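Mandelate racemase/muconate lactonizing enzyme-like protein (Rubrobacter xylanophilus DSM 9941, PDB 2QQ6) binds magnesium and is probably a lyase of the enolase superfamily. Local coordinates at residues V87-S92 with V292-G297; E37-A42 with H318-P323; G186-R191 with I223-R228; D173-P178 with H218-I223. All coordinates share one frame; numbering follows the deposited sequence.

Interaction 1 of 4, residues V87-S92 with V292-G297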
loop_
_atom_site.group_PDB
_atom_site.type_symbol
_atom_site.label_atom_id
_atom_site.label_comp_id
_atom_site.label_asym_id
_atom_site.label_seq_id
_atom_site.Cartn_x
_atom_site.Cartn_y
_atom_site.Cartn_z
ATOM N N VAL B 87 -0.316 -1.471 5.525
ATOM C CA VAL B 87 0.103 -2.773 6.049
ATOM C C VAL B 87 1.600 -2.847 6.309
ATOM O O VAL B 87 2.052 -3.457 7.271
ATOM C CB VAL B 87 -0.282 -3.876 5.064
ATOM C CG1 VAL B 87 0.159 -5.246 5.578
ATOM C CG2 VAL B 87 -1.780 -3.836 4.845
ATOM N N ILE B 88 2.366 -2.204 5.445
ATOM C CA ILE B 88 3.818 -2.182 5.572
ATOM C C ILE B 88 4.269 -1.288 6.733
ATOM O O ILE B 88 5.166 -1.648 7.497
ATOM C CB ILE B 88 4.463 -1.721 4.241
ATOM C CG1 ILE B 88 4.276 -2.810 3.175
ATOM C CG2 ILE B 88 5.928 -1.420 4.441
ATOM C CD1 ILE B 88 4.924 -4.140 3.523
ATOM N N THR B 89 3.635 -0.129 6.873
ATOM C CA THR B 89 3.977 0.780 7.957
ATOM C C THR B 89 3.646 0.122 9.279
ATOM O O THR B 89 4.366 0.301 10.253
ATOM C CB THR B 89 3.196 2.096 7.880
ATOM O OG1 THR B 89 3.521 2.779 6.661
ATOM C CG2 THR B 89 3.539 2.975 9.079
ATOM N N ALA B 90 2.547 -0.628 9.309
ATOM C CA ALA B 90 2.130 -1.338 10.512
ATOM C C ALA B 90 3.207 -2.366 10.905
ATOM O O ALA B 90 3.798 -2.293 11.992
ATOM C CB ALA B 90 0.810 -2.024 10.265
ATOM N N LEU B 91 3.469 -3.324 10.025
ATOM C CA LEU B 91 4.501 -4.315 10.311
ATOM C C LEU B 91 5.805 -3.633 10.744
ATOM O O LEU B 91 6.555 -4.169 11.552
ATOM C CB LEU B 91 4.803 -5.171 9.076
ATOM C CG LEU B 91 3.798 -6.114 8.415
ATOM C CD1 LEU B 91 4.519 -6.812 7.290
ATOM C CD2 LEU B 91 3.256 -7.141 9.395
ATOM N N SER B 92 6.085 -2.460 10.189
ATOM C CA SER B 92 7.318 -1.761 10.535
ATOM C C SER B 92 7.437 -1.583 12.042
ATOM O O SER B 92 8.529 -1.723 12.608
ATOM C CB SER B 92 7.382 -0.386 9.848
ATOM O OG SER B 92 7.542 -0.500 8.444
ATOM N N VAL B 292 12.233 4.145 8.155
ATOM C CA VAL B 292 12.230 2.891 8.904
ATOM C C VAL B 292 10.893 2.487 9.515
ATOM O O VAL B 292 10.549 1.301 9.526
ATOM C CB VAL B 292 13.274 2.925 10.027
ATOM C CG1 VAL B 292 13.274 1.612 10.786
ATOM C CG2 VAL B 292 14.643 3.203 9.438
ATOM N N ALA B 293 10.140 3.459 10.021
ATOM C CA ALA B 293 8.853 3.158 10.635
ATOM C C ALA B 293 7.723 3.166 9.625
ATOM O O ALA B 293 6.550 3.060 9.991
ATOM C CB ALA B 293 8.555 4.151 11.748
ATOM N N LYS B 294 8.073 3.283 8.350
ATOM C CA LYS B 294 7.062 3.315 7.306
ATOM C C LYS B 294 7.324 2.285 6.210
ATOM O O LYS B 294 6.400 1.588 5.773
ATOM C CB LYS B 294 7.003 4.718 6.699
ATOM C CG LYS B 294 5.839 4.973 5.746
ATOM C CD LYS B 294 5.957 6.365 5.109
ATOM C CE LYS B 294 4.878 6.607 4.064
ATOM N NZ LYS B 294 5.043 7.932 3.410
ATOM N N CYS B 295 8.587 2.180 5.792
ATOM C CA CYS B 295 9.009 1.280 4.715
ATOM C C CYS B 295 8.923 -0.219 4.966
ATOM O O CYS B 295 8.557 -0.972 4.065
ATOM C CB CYS B 295 10.433 1.610 4.295
ATOM S SG CYS B 295 11.656 1.074 5.486
ATOM N N GLY B 296 9.281 -0.663 6.168
ATOM C CA GLY B 296 9.217 -2.089 6.459
ATOM C C GLY B 296 9.919 -2.561 7.718
ATOM O O GLY B 296 9.695 -3.682 8.167
ATOM N N GLY B 297 10.770 -1.715 8.282
ATOM C CA GLY B 297 11.474 -2.083 9.494
ATOM C C GLY B 297 12.960 -1.854 9.381
ATOM O O GLY B 297 13.466 -1.588 8.294
#
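T89 and K294 bring their CA atoms to 4.0 Å, and S92 and G297 theirs to 4.3 Å, where helix 86-106 lies against the short, weakly bonded helical turn 292-295 and the glycines that follow it. The contact joins the N-terminal domain to the barrel domain, just beyond barrel strand 287-288. T89 carries the hydrogen bond between the segments. Its OG1 stands beside its own backbone N (chi1 -62°) and donates to K294 O over 3.2 Å, lying in the carbonyl plane on a lone pair; G85 O, one turn back, is a weaker, competing acceptor for the same hydroxyl. The K294 carbonyl also takes a CH...O contact from T89 CA at 3.4 Å, while T89 CG2 turns to A293 O. A valine here would probably leave K294 O without its hydroxyl donor. S92 points at the turn, yet its OG is spent within the helix on I88 O at 2.8 Å. That oxygen is gripped twice, since S92 N and S92 OG arrive from opposite faces of its plane. S92 CB packs on A293 O at 3.5 Å, and I88 CG2 lies near K294 O. At G296 and G297 a CB would collide with the preceding carbonyl oxygen. The extended K294 side chain passes T89 OG1 with its CG, and its NZ hydrogen-bonds to E268 O, the backbone of a magnesium ligand. The turn thus offers helix 86-106 mainly its carbonyl oxygens, met by one hydroxyl and by apolar carbons, while NZ of K294 lies near the metal site.

Interaction 2 of 4, residues E37-A42 with H318-P323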
loop_
_atom_site.group_PDB
_atom_site.type_symbol
_atom_site.label_atom_id
_atom_site.label_comp_id
_atom_site.label_asym_id
_atom_site.label_seq_id
_atom_site.Cartn_x
_atom_site.Cartn_y
_atom_site.Cartn_z
ATOM N N GLU B 37 7.617 1.860 17.348
ATOM C CA GLU B 37 6.684 2.929 16.976
ATOM C C GLU B 37 6.400 2.964 15.473
ATOM O O GLU B 37 7.329 2.939 14.660
ATOM C CB GLU B 37 7.240 4.287 17.400
ATOM C CG GLU B 37 6.258 5.422 17.258
ATOM C CD GLU B 37 6.925 6.770 17.394
ATOM O OE1 GLU B 37 8.052 6.813 17.931
ATOM O OE2 GLU B 37 6.326 7.787 16.971
ATOM N N CYS B 38 5.119 3.025 15.108
ATOM C CA CYS B 38 4.729 3.079 13.705
ATOM C C CYS B 38 4.795 4.518 13.207
ATOM O O CYS B 38 4.803 5.467 13.997
ATOM C CB CYS B 38 3.298 2.565 13.511
ATOM S SG CYS B 38 3.030 0.774 13.697
ATOM N N TYR B 39 4.858 4.667 11.888
ATOM C CA TYR B 39 4.883 5.974 11.254
ATOM C C TYR B 39 3.448 6.493 11.300
ATOM O O TYR B 39 2.491 5.716 11.314
ATOM C CB TYR B 39 5.351 5.829 9.805
ATOM C CG TYR B 39 5.059 7.020 8.915
ATOM C CD1 TYR B 39 5.969 8.069 8.791
ATOM C CD2 TYR B 39 3.855 7.104 8.201
ATOM C CE1 TYR B 39 5.686 9.169 7.982
ATOM C CE2 TYR B 39 3.566 8.197 7.398
ATOM C CZ TYR B 39 4.485 9.225 7.296
ATOM O OH TYR B 39 4.197 10.319 6.519
ATOM N N PRO B 40 3.273 7.815 11.355
ATOM C CA PRO B 40 1.919 8.373 11.398
ATOM C C PRO B 40 1.192 8.239 10.062
ATOM O O PRO B 40 1.152 9.163 9.262
ATOM C CB PRO B 40 2.159 9.823 11.791
ATOM C CG PRO B 40 3.536 10.103 11.220
ATOM C CD PRO B 40 4.287 8.856 11.591
ATOM N N SER B 41 0.601 7.080 9.824
ATOM C CA SER B 41 -0.100 6.865 8.573
ATOM C C SER B 41 -1.613 6.728 8.725
ATOM O O SER B 41 -2.107 5.997 9.592
ATOM C CB SER B 41 0.462 5.623 7.884
ATOM O OG SER B 41 -0.122 5.450 6.607
ATOM N N ALA B 42 -2.340 7.451 7.873
ATOM C CA ALA B 42 -3.800 7.413 7.846
ATOM C C ALA B 42 -4.360 7.448 9.259
ATOM O O ALA B 42 -3.738 8.040 10.149
ATOM C CB ALA B 42 -4.252 6.161 7.122
ATOM N N HIS B 318 14.118 9.270 6.245
ATOM C CA HIS B 318 13.113 10.285 6.558
ATOM C C HIS B 318 12.605 9.882 7.944
ATOM O O HIS B 318 12.333 8.711 8.190
ATOM C CB HIS B 318 12.002 10.221 5.484
ATOM C CG HIS B 318 10.835 11.139 5.718
ATOM N ND1 HIS B 318 9.632 10.699 6.234
ATOM C CD2 HIS B 318 10.667 12.457 5.453
ATOM C CE1 HIS B 318 8.777 11.703 6.271
ATOM N NE2 HIS B 318 9.380 12.783 5.804
ATOM N N ASN B 319 12.504 10.843 8.852
ATOM C CA ASN B 319 12.065 10.556 10.210
ATOM C C ASN B 319 11.007 11.536 10.669
ATOM O O ASN B 319 11.203 12.748 10.599
ATOM C CB ASN B 319 13.257 10.641 11.167
ATOM C CG ASN B 319 12.932 10.146 12.566
ATOM O OD1 ASN B 319 11.912 10.507 13.153
ATOM N ND2 ASN B 319 13.812 9.323 13.113
ATOM N N VAL B 320 9.896 11.009 11.165
ATOM C CA VAL B 320 8.815 11.856 11.643
ATOM C C VAL B 320 8.198 11.233 12.892
ATOM O O VAL B 320 7.016 11.422 13.180
ATOM C CB VAL B 320 7.743 12.018 10.545
ATOM C CG1 VAL B 320 6.901 10.763 10.441
ATOM C CG2 VAL B 320 6.901 13.223 10.821
ATOM N N SER B 321 9.008 10.489 13.638
ATOM C CA SER B 321 8.520 9.831 14.845
ATOM C C SER B 321 9.147 10.366 16.126
ATOM O O SER B 321 10.056 11.196 16.091
ATOM C CB SER B 321 8.751 8.321 14.742
ATOM O OG SER B 321 8.030 7.785 13.648
ATOM N N SER B 322 8.640 9.876 17.255
ATOM C CA SER B 322 9.089 10.270 18.588
ATOM C C SER B 322 10.430 9.627 18.949
ATOM O O SER B 322 11.091 9.048 18.088
ATOM C CB SER B 322 8.030 9.857 19.603
ATOM O OG SER B 322 7.937 8.450 19.666
ATOM N N PRO B 323 10.849 9.716 20.228
ATOM C CA PRO B 323 12.130 9.111 20.601
ATOM C C PRO B 323 12.231 7.612 20.298
ATOM O O PRO B 323 13.320 7.099 20.029
ATOM C CB PRO B 323 12.223 9.405 22.099
ATOM C CG PRO B 323 11.488 10.685 22.236
ATOM C CD PRO B 323 10.279 10.449 21.375
#
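E37 of the N-terminal domain binds S322, the N-cap residue of helix 323-334, at the end of a segment, 318-323, that starts beside the metal site with H318. The side chain is extended, with CG anti to the backbone N (chi1 -171°). OE2 uses its syn lone pair to accept a nearly straight bond (178°) from S322 N at 3.1 Å. OE1 takes a second, weak bond from the same N-H and also meets S322 OG, in a bond modelled too short for its length to be trusted. G325 N, in the first turn of the helix, donates to OE1 as well, and the helix dipole would be expected to favour the negative charge there. Just before the cap, N319 forms an Asx turn, its OD1 accepting from S321 N at 2.9 Å, and S321 CB packs on E37 OE2. Apolar contact rests on V320, whose CG1, held between its backbone N and carbonyl carbon (chi1 76°), touches P40 CD at 3.4 Å. P40, the centre of an inverse gamma turn, lays its CD over one face of the Y39 ring, 3.3 Å above its plane and offset toward the rim. Y39 CE1 also nears the imidazole edge of H318 at CE1, 4.3 Å away. The H318 side chain comes within about 4 Å of the magnesium ion and bonds through ND1 to D291, a pairing that recalls the His-Asp pair of mandelate racemase. Strand 21-29 packs beside E37 and P40, turn 292-295 lies against Y39 and S321, strand 342-344 flanks H318 and N319, and Y39 OH bonds to F79 O of the second subunit.

Interaction 3 of 4, residues G186-R191 with I223-R228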
loop_
_atom_site.group_PDB
_atom_site.type_symbol
_atom_site.label_atom_id
_atom_site.label_comp_id
_atom_site.label_asym_id
_atom_site.label_seq_id
_atom_site.Cartn_x
_atom_site.Cartn_y
_atom_site.Cartn_z
ATOM N N GLY B 186 0.362 20.567 -11.873
ATOM C CA GLY B 186 1.425 20.893 -10.939
ATOM C C GLY B 186 2.311 21.990 -11.462
ATOM O O GLY B 186 3.511 22.010 -11.200
ATOM N N ALA B 187 1.705 22.910 -12.198
ATOM C CA ALA B 187 2.434 24.004 -12.802
ATOM C C ALA B 187 2.823 25.064 -11.784
ATOM O O ALA B 187 2.105 25.283 -10.824
ATOM C CB ALA B 187 1.588 24.610 -13.904
ATOM N N ILE B 188 3.977 25.698 -11.985
ATOM C CA ILE B 188 4.453 26.768 -11.098
ATOM C C ILE B 188 4.384 28.037 -11.918
ATOM O O ILE B 188 4.970 28.103 -12.991
ATOM C CB ILE B 188 5.929 26.581 -10.664
ATOM C CG1 ILE B 188 6.102 25.268 -9.901
ATOM C CG2 ILE B 188 6.371 27.749 -9.786
ATOM C CD1 ILE B 188 7.490 25.095 -9.318
ATOM N N SER B 189 3.668 29.037 -11.419
ATOM C CA SER B 189 3.512 30.289 -12.140
ATOM C C SER B 189 4.774 31.127 -12.115
ATOM O O SER B 189 5.666 30.894 -11.306
ATOM C CB SER B 189 2.354 31.086 -11.551
ATOM O OG SER B 189 2.678 31.572 -10.268
ATOM N N PRO B 190 4.872 32.117 -13.021
ATOM C CA PRO B 190 6.056 32.980 -13.065
ATOM C C PRO B 190 6.409 33.568 -11.692
ATOM O O PRO B 190 7.530 33.414 -11.210
ATOM C CB PRO B 190 5.651 34.050 -14.079
ATOM C CG PRO B 190 4.826 33.290 -15.047
ATOM C CD PRO B 190 3.952 32.446 -14.131
ATOM N N ARG B 191 5.433 34.223 -11.072
ATOM C CA ARG B 191 5.588 34.861 -9.762
ATOM C C ARG B 191 5.666 33.915 -8.547
ATOM O O ARG B 191 6.294 34.239 -7.543
ATOM C CB ARG B 191 4.444 35.865 -9.576
ATOM C CG ARG B 191 4.276 36.382 -8.163
ATOM C CD ARG B 191 2.963 37.124 -8.037
ATOM N NE ARG B 191 2.996 38.428 -8.691
ATOM C CZ ARG B 191 1.926 39.194 -8.875
ATOM N NH1 ARG B 191 0.729 38.782 -8.462
ATOM N NH2 ARG B 191 2.055 40.381 -9.456
ATOM N N ILE B 223 6.664 18.028 -15.072
ATOM C CA ILE B 223 8.008 18.046 -15.603
ATOM C C ILE B 223 8.581 19.449 -15.799
ATOM O O ILE B 223 9.650 19.758 -15.265
ATOM C CB ILE B 223 8.071 17.235 -16.928
ATOM C CG1 ILE B 223 8.047 15.737 -16.610
ATOM C CG2 ILE B 223 9.318 17.589 -17.706
ATOM C CD1 ILE B 223 9.259 15.273 -15.845
ATOM N N PRO B 224 7.873 20.321 -16.550
ATOM C CA PRO B 224 8.338 21.688 -16.804
ATOM C C PRO B 224 8.679 22.490 -15.546
ATOM O O PRO B 224 9.780 23.040 -15.422
ATOM C CB PRO B 224 7.183 22.301 -17.589
ATOM C CG PRO B 224 6.647 21.149 -18.325
ATOM C CD PRO B 224 6.609 20.080 -17.267
ATOM N N SER B 225 7.737 22.554 -14.612
ATOM C CA SER B 225 7.964 23.305 -13.387
ATOM C C SER B 225 9.160 22.742 -12.602
ATOM O O SER B 225 10.034 23.483 -12.152
ATOM C CB SER B 225 6.689 23.295 -12.520
ATOM O OG SER B 225 5.602 23.940 -13.169
ATOM N N SER B 226 9.198 21.423 -12.448
ATOM C CA SER B 226 10.276 20.775 -11.714
ATOM C C SER B 226 11.628 21.179 -12.298
ATOM O O SER B 226 12.516 21.650 -11.584
ATOM C CB SER B 226 10.113 19.256 -11.792
ATOM O OG SER B 226 8.826 18.851 -11.372
ATOM N N ILE B 227 11.759 21.002 -13.610
ATOM C CA ILE B 227 12.982 21.320 -14.326
ATOM C C ILE B 227 13.376 22.784 -14.229
ATOM O O ILE B 227 14.525 23.108 -13.936
ATOM C CB ILE B 227 12.856 20.914 -15.801
ATOM C CG1 ILE B 227 12.693 19.396 -15.899
ATOM C CG2 ILE B 227 14.068 21.334 -16.565
ATOM C CD1 ILE B 227 12.812 18.851 -17.292
ATOM N N ARG B 228 12.423 23.675 -14.466
ATOM C CA ARG B 228 12.716 25.095 -14.393
ATOM C C ARG B 228 13.114 25.479 -12.975
ATOM O O ARG B 228 14.023 26.288 -12.785
ATOM C CB ARG B 228 11.506 25.923 -14.834
ATOM C CG ARG B 228 11.815 27.402 -14.997
ATOM C CD ARG B 228 10.574 28.283 -15.202
ATOM N NE ARG B 228 10.919 29.697 -14.999
ATOM C CZ ARG B 228 10.047 30.703 -14.875
ATOM N NH1 ARG B 228 8.729 30.485 -14.935
ATOM N NH2 ARG B 228 10.500 31.939 -14.667
#
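S225 supplies the main polar link, its hydroxyl directed at the backbone of the G186-I188 loop. With OG beside its own backbone N (chi1 -63°), the side chain leans out from the first turn of helix 223-233 and accepts from I188 N at 2.7 Å, through a bond bent to 134° at the hydrogen. G186 O lies 3.5 Å from the same S225 OG, a long and weak pairing. An alanine at S225 would probably leave I188 N without its acceptor and loosen the hold of the loop on the helix. Backbone bonding between G186 and D222 runs alongside this link, and D222, the N-cap of helix 223-233, bonds through OD1 to S225 N.

The two segments belong to neighbouring beta/alpha units of the barrel: helix 190-207 follows strand 167-171, helix 223-233 follows the adjacent parallel strand 212-216, and both helices begin here. S189 is the N-cap of the former; its side chain caps a backbone N of the first turn, and E192 returns a carboxylate to S189 N, as in a capping box.

Apolar contact comes from I188, whose CG1 lies alongside S225 CB at 3.3 Å. CD1, extended beyond CG1 (chi2 -174°), still lies 3.8 Å from S225 CB. F221, H193 and M196 also pack on this isoleucine.

Looser contact is made on the surface by R228. Its side chain, extended from CG to NE, crosses to the start of helix 190-207 and places NH1 4.1 Å from P190 CA, obliquely to the guanidinium, while NH2 forms a long, weak ion pair with E194.

Interaction 4 of 4, residues D173-P178 with H218-I223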
loop_
_atom_site.group_PDB
_atom_site.type_symbol
_atom_site.label_atom_id
_atom_site.label_comp_id
_atom_site.label_asym_id
_atom_site.label_seq_id
_atom_site.Cartn_x
_atom_site.Cartn_y
_atom_site.Cartn_z
ATOM N N ASP B 173 6.629 24.715 -1.222
ATOM C CA ASP B 173 5.386 24.483 -1.949
ATOM C C ASP B 173 4.162 25.086 -1.234
ATOM O O ASP B 173 3.986 24.943 -0.021
ATOM C CB ASP B 173 5.169 22.972 -2.196
ATOM C CG ASP B 173 4.967 22.171 -0.908
ATOM O OD1 ASP B 173 5.882 22.162 -0.065
ATOM O OD2 ASP B 173 3.901 21.536 -0.741
ATOM N N ASP B 174 3.320 25.765 -2.007
ATOM C CA ASP B 174 2.113 26.389 -1.483
ATOM C C ASP B 174 1.008 26.238 -2.535
ATOM O O ASP B 174 0.513 27.222 -3.086
ATOM C CB ASP B 174 2.401 27.868 -1.181
ATOM C CG ASP B 174 1.370 28.496 -0.264
ATOM O OD1 ASP B 174 0.620 27.749 0.397
ATOM O OD2 ASP B 174 1.322 29.745 -0.197
ATOM N N ILE B 175 0.638 24.986 -2.806
ATOM C CA ILE B 175 -0.389 24.642 -3.795
ATOM C C ILE B 175 -1.760 25.248 -3.470
ATOM O O ILE B 175 -2.612 25.424 -4.353
ATOM C CB ILE B 175 -0.511 23.091 -3.929
ATOM C CG1 ILE B 175 0.634 22.552 -4.782
ATOM C CG2 ILE B 175 -1.806 22.699 -4.613
ATOM C CD1 ILE B 175 2.000 22.904 -4.284
ATOM N N THR B 176 -1.956 25.569 -2.197
ATOM C CA THR B 176 -3.202 26.149 -1.726
ATOM C C THR B 176 -3.014 27.644 -1.519
ATOM O O THR B 176 -3.896 28.325 -1.001
ATOM C CB THR B 176 -3.607 25.535 -0.397
ATOM O OG1 THR B 176 -2.601 25.831 0.577
ATOM C CG2 THR B 176 -3.730 24.038 -0.521
ATOM N N GLY B 177 -1.852 28.143 -1.920
ATOM C CA GLY B 177 -1.568 29.557 -1.773
ATOM C C GLY B 177 -2.175 30.374 -2.895
ATOM O O GLY B 177 -2.545 29.826 -3.931
ATOM N N PRO B 178 -2.288 31.700 -2.714
ATOM C CA PRO B 178 -2.857 32.601 -3.722
ATOM C C PRO B 178 -2.057 32.661 -5.017
ATOM O O PRO B 178 -2.597 33.021 -6.056
ATOM C CB PRO B 178 -2.885 33.944 -3.002
ATOM C CG PRO B 178 -1.680 33.861 -2.115
ATOM C CD PRO B 178 -1.803 32.464 -1.550
ATOM N N HIS B 218 7.615 18.380 -1.674
ATOM C CA HIS B 218 6.470 17.524 -1.401
ATOM C C HIS B 218 5.818 16.949 -2.647
ATOM O O HIS B 218 4.611 16.738 -2.685
ATOM C CB HIS B 218 5.451 18.284 -0.549
ATOM C CG HIS B 218 5.903 18.474 0.866
ATOM N ND1 HIS B 218 5.970 19.711 1.469
ATOM C CD2 HIS B 218 6.393 17.591 1.768
ATOM C CE1 HIS B 218 6.489 19.581 2.675
ATOM N NE2 HIS B 218 6.757 18.305 2.882
ATOM N N GLY B 219 6.654 16.703 -3.660
ATOM C CA GLY B 219 6.239 16.155 -4.947
ATOM C C GLY B 219 4.882 16.583 -5.456
ATOM O O GLY B 219 3.932 15.805 -5.432
ATOM N N ARG B 220 4.796 17.813 -5.951
ATOM C CA ARG B 220 3.524 18.340 -6.434
ATOM C C ARG B 220 3.578 18.897 -7.850
ATOM O O ARG B 220 2.567 19.423 -8.319
ATOM C CB ARG B 220 3.036 19.498 -5.546
ATOM C CG ARG B 220 3.344 19.412 -4.070
ATOM C CD ARG B 220 2.257 18.718 -3.295
ATOM N NE ARG B 220 2.431 18.944 -1.867
ATOM C CZ ARG B 220 1.665 18.408 -0.928
ATOM N NH1 ARG B 220 0.662 17.604 -1.262
ATOM N NH2 ARG B 220 1.903 18.678 0.343
ATOM N N PHE B 221 4.711 18.788 -8.544
ATOM C CA PHE B 221 4.788 19.412 -9.867
ATOM C C PHE B 221 5.087 18.598 -11.109
ATOM O O PHE B 221 5.644 17.501 -11.048
ATOM C CB PHE B 221 5.762 20.579 -9.786
ATOM C CG PHE B 221 5.652 21.330 -8.504
ATOM C CD1 PHE B 221 6.275 20.858 -7.354
ATOM C CD2 PHE B 221 4.859 22.471 -8.417
ATOM C CE1 PHE B 221 6.109 21.509 -6.143
ATOM C CE2 PHE B 221 4.684 23.133 -7.209
ATOM C CZ PHE B 221 5.306 22.656 -6.071
ATOM N N ASP B 222 4.701 19.184 -12.240
ATOM C CA ASP B 222 4.892 18.598 -13.555
ATOM C C ASP B 222 6.337 18.736 -14.005
ATOM O O ASP B 222 7.125 19.479 -13.422
ATOM C CB ASP B 222 3.987 19.274 -14.588
ATOM C CG ASP B 222 4.204 20.769 -14.659
ATOM O OD1 ASP B 222 5.331 21.221 -14.348
ATOM O OD2 ASP B 222 3.259 21.494 -15.038
ATOM N N ILE B 223 6.664 18.028 -15.072
ATOM C CA ILE B 223 8.008 18.046 -15.603
ATOM C C ILE B 223 8.581 19.449 -15.799
ATOM O O ILE B 223 9.650 19.758 -15.265
ATOM C CB ILE B 223 8.071 17.235 -16.928
ATOM C CG1 ILE B 223 8.047 15.737 -16.610
ATOM C CG2 ILE B 223 9.318 17.589 -17.706
ATOM C CD1 ILE B 223 9.259 15.273 -15.845
#
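D173 divides its carboxylate between H218 and R220. With CG held between the backbone N and the carbonyl carbon (chi1 65°), the group turns toward the loop 218-223. OD1 accepts from H218 ND1 at 2.9 Å on its syn side but 27° out of the carboxylate plane, and lies at the edge of the imidazole, slightly tilted from the ring plane. OD2 receives R220 NE at 3.2 Å from above the carboxylate plane, in a salt bridge. R220 is bent at chi2 (-90°), which folds NE back to the carboxylate; NH2 then goes on to A136 O.

Both segments are loops following adjacent parallel barrel strands, 167-171 and 212-216, on the side where the enolase superfamily places its active site. The side chain of H218 comes within about 4 Å of the magnesium ion, beside the ligand D216, and the bond from D173 would restrain the rotation of this imidazole. F79 of the second subunit meets the H218 ring at about a right angle and also packs on R220.

I175, in the type I turn D174-G177, sends CD1 to R220 CG at 3.7 Å and to F221 CZ at 3.8 Å. The F221 ring takes D173 CB at its edge and R220 CB over one face, toward its rim.

Interactions 1, 2 and 4 are buried, and interaction 3 is at the surface. Interactions 1 and 2 join the N-terminal domain to the barrel, whereas 3 and 4 link neighbouring beta/alpha units of the barrel itself. The first pair touches directly, A293 O meeting Y39 N in a probable hydrogen bond; the second pair shares I223 and meets where I188 packs on F221. Interaction 3 is made chiefly by a serine to loop backbone and is remote from the metal. Interaction 1 relies on backbone carbonyls, while carboxylates dominate interactions 2 and 4, whose histidines H318 and H218 both stand beside the metal. F79 of the second subunit reaches interactions 1, 2 and 4.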